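Local coordinates for quinonprotein alcohol dehydrogenase-like protein (PDB 4R5O), which is of unknown function but binds calcium and joins an immunoglobulin-like domain to a seven-bladed beta-propeller of the YVTN repeat family, at residues 102-107 and 400-405. Sequence-based numbering, arbitrary orientation.
Sequences KGFFYV and IVVYSK
Ile400 reaches across to two aromatic residues of strand 103-107, one with each branch. Ile400 CG2, which lies anti to the backbone N, meets the far end of the Phe104 ring, 4.2 Å from Phe104 CZ. CG1 stands beside the backbone N instead (chi1 -59°) and carries the extended arm toward Tyr106, where Ile400 CD1 comes to rest 3.8 Å from Tyr106 CB, at the root of the ring and well short of the hydroxyl. Phe104 and Val402 point at each other from their two strands, with Val402 CG2 3.9 Å from Phe104 CE2. Both methyls meet the phenyl ring obliquely. The contact is thus apolar and wholly buried, made by alternate residues on the facing sides of two strands that run roughly antiparallel (151°) with their axes 11.4 Å apart, too far for backbone pairing. Tyr115 from the sheet of 103-108 and Tyr387 from that of 397-403 also pack against the Phe104 ring, while Ile423 touches both Phe104 and Ile400. Strand 397-403 belongs to the last full blade, which packs here on the blade that joins 103-108 to the C-terminal strand 422-424: the "Velcro" closure of a beta-propeller, its ring sealed by strands from both ends of the propeller sequence.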
# COMPACT_ATOMS: atom_id res chain seq x y z
N LYS A 102 -14.11 5.35 0.51
CA LYS A 102 -15.05 4.98 -0.55
C LYS A 102 -14.41 4.07 -1.62
O LYS A 102 -14.67 4.23 -2.81
CB LYS A 102 -15.60 6.27 -1.21
CG LYS A 102 -16.38 7.17 -0.24
CD LYS A 102 -17.58 6.45 0.40
CE LYS A 102 -18.24 7.28 1.47
NZ LYS A 102 -19.38 6.56 2.09
N GLY A 103 -13.66 3.07 -1.17
CA GLY A 103 -12.99 2.10 -2.03
C GLY A 103 -11.75 1.50 -1.40
O GLY A 103 -11.74 1.24 -0.19
N PHE A 104 -10.70 1.26 -2.20
CA PHE A 104 -9.44 0.68 -1.67
C PHE A 104 -8.21 1.16 -2.44
O PHE A 104 -8.32 1.47 -3.63
CB PHE A 104 -9.48 -0.87 -1.72
CG PHE A 104 -9.72 -1.43 -3.10
CD1 PHE A 104 -8.67 -1.62 -3.99
CD2 PHE A 104 -11.00 -1.81 -3.50
CE1 PHE A 104 -8.90 -2.13 -5.27
CE2 PHE A 104 -11.23 -2.32 -4.78
CZ PHE A 104 -10.17 -2.49 -5.65
N PHE A 105 -7.04 1.16 -1.77
CA PHE A 105 -5.76 1.44 -2.43
C PHE A 105 -5.25 0.16 -3.05
O PHE A 105 -5.65 -0.92 -2.63
CB PHE A 105 -4.70 2.05 -1.48
CG PHE A 105 -5.06 3.33 -0.72
CD1 PHE A 105 -5.00 4.57 -1.35
CD2 PHE A 105 -5.39 3.28 0.63
CE1 PHE A 105 -5.30 5.74 -0.64
CE2 PHE A 105 -5.68 4.45 1.34
CZ PHE A 105 -5.63 5.66 0.70
N TYR A 106 -4.46 0.25 -4.09
CA TYR A 106 -3.86 -0.94 -4.67
C TYR A 106 -2.48 -0.53 -5.12
O TYR A 106 -2.30 0.54 -5.72
CB TYR A 106 -4.71 -1.60 -5.80
CG TYR A 106 -4.96 -0.78 -7.05
CD1 TYR A 106 -6.05 0.08 -7.14
CD2 TYR A 106 -4.16 -0.94 -8.18
CE1 TYR A 106 -6.29 0.82 -8.30
CE2 TYR A 106 -4.39 -0.21 -9.34
CZ TYR A 106 -5.47 0.66 -9.40
OH TYR A 106 -5.71 1.40 -10.52
N VAL A 107 -1.49 -1.33 -4.72
CA VAL A 107 -0.09 -1.10 -5.02
C VAL A 107 0.19 -1.78 -6.36
O VAL A 107 0.11 -3.00 -6.46
CB VAL A 107 0.81 -1.60 -3.85
CG1 VAL A 107 2.30 -1.37 -4.15
CG2 VAL A 107 0.41 -0.94 -2.54
N ILE A 400 -8.11 -6.73 -11.04
CA ILE A 400 -8.58 -6.93 -9.68
C ILE A 400 -10.09 -7.16 -9.80
O ILE A 400 -10.81 -6.28 -10.26
CB ILE A 400 -8.21 -5.79 -8.68
CG1 ILE A 400 -6.69 -5.61 -8.58
CG2 ILE A 400 -8.83 -6.08 -7.31
CD1 ILE A 400 -6.28 -4.37 -7.82
N VAL A 401 -10.54 -8.36 -9.45
CA VAL A 401 -11.96 -8.69 -9.50
C VAL A 401 -12.47 -8.66 -8.06
O VAL A 401 -11.87 -9.28 -7.18
CB VAL A 401 -12.26 -10.03 -10.22
CG1 VAL A 401 -13.76 -10.31 -10.23
CG2 VAL A 401 -11.72 -10.01 -11.64
N VAL A 402 -13.52 -7.88 -7.83
CA VAL A 402 -14.19 -7.70 -6.55
C VAL A 402 -15.47 -8.52 -6.59
O VAL A 402 -16.38 -8.20 -7.37
CB VAL A 402 -14.46 -6.20 -6.22
CG1 VAL A 402 -15.23 -6.05 -4.91
CG2 VAL A 402 -13.18 -5.37 -6.21
N TYR A 403 -15.51 -9.59 -5.78
CA TYR A 403 -16.66 -10.49 -5.65
C TYR A 403 -17.50 -10.15 -4.44
O TYR A 403 -16.96 -9.72 -3.43
CB TYR A 403 -16.21 -11.96 -5.54
CG TYR A 403 -15.51 -12.52 -6.77
CD1 TYR A 403 -16.25 -13.04 -7.83
CD2 TYR A 403 -14.12 -12.62 -6.83
CE1 TYR A 403 -15.63 -13.60 -8.94
CE2 TYR A 403 -13.49 -13.17 -7.94
CZ TYR A 403 -14.24 -13.65 -9.00
OH TYR A 403 -13.64 -14.21 -10.10
N SER A 404 -18.79 -10.41 -4.49
CA SER A 404 -19.66 -10.24 -3.34
C SER A 404 -19.52 -11.47 -2.42
O SER A 404 -18.91 -12.46 -2.84
CB SER A 404 -21.11 -10.05 -3.80
OG SER A 404 -21.59 -11.19 -4.50
N LYS A 405 -20.11 -11.43 -1.19
CA LYS A 405 -20.13 -12.57 -0.26
C LYS A 405 -20.59 -13.86 -0.95
O LYS A 405 -20.17 -14.96 -0.59
CB LYS A 405 -21.08 -12.31 0.94
CG LYS A 405 -20.89 -11.04 1.76
CD LYS A 405 -21.86 -10.97 2.97
CE LYS A 405 -23.35 -10.91 2.65
NZ LYS A 405 -24.20 -11.00 3.87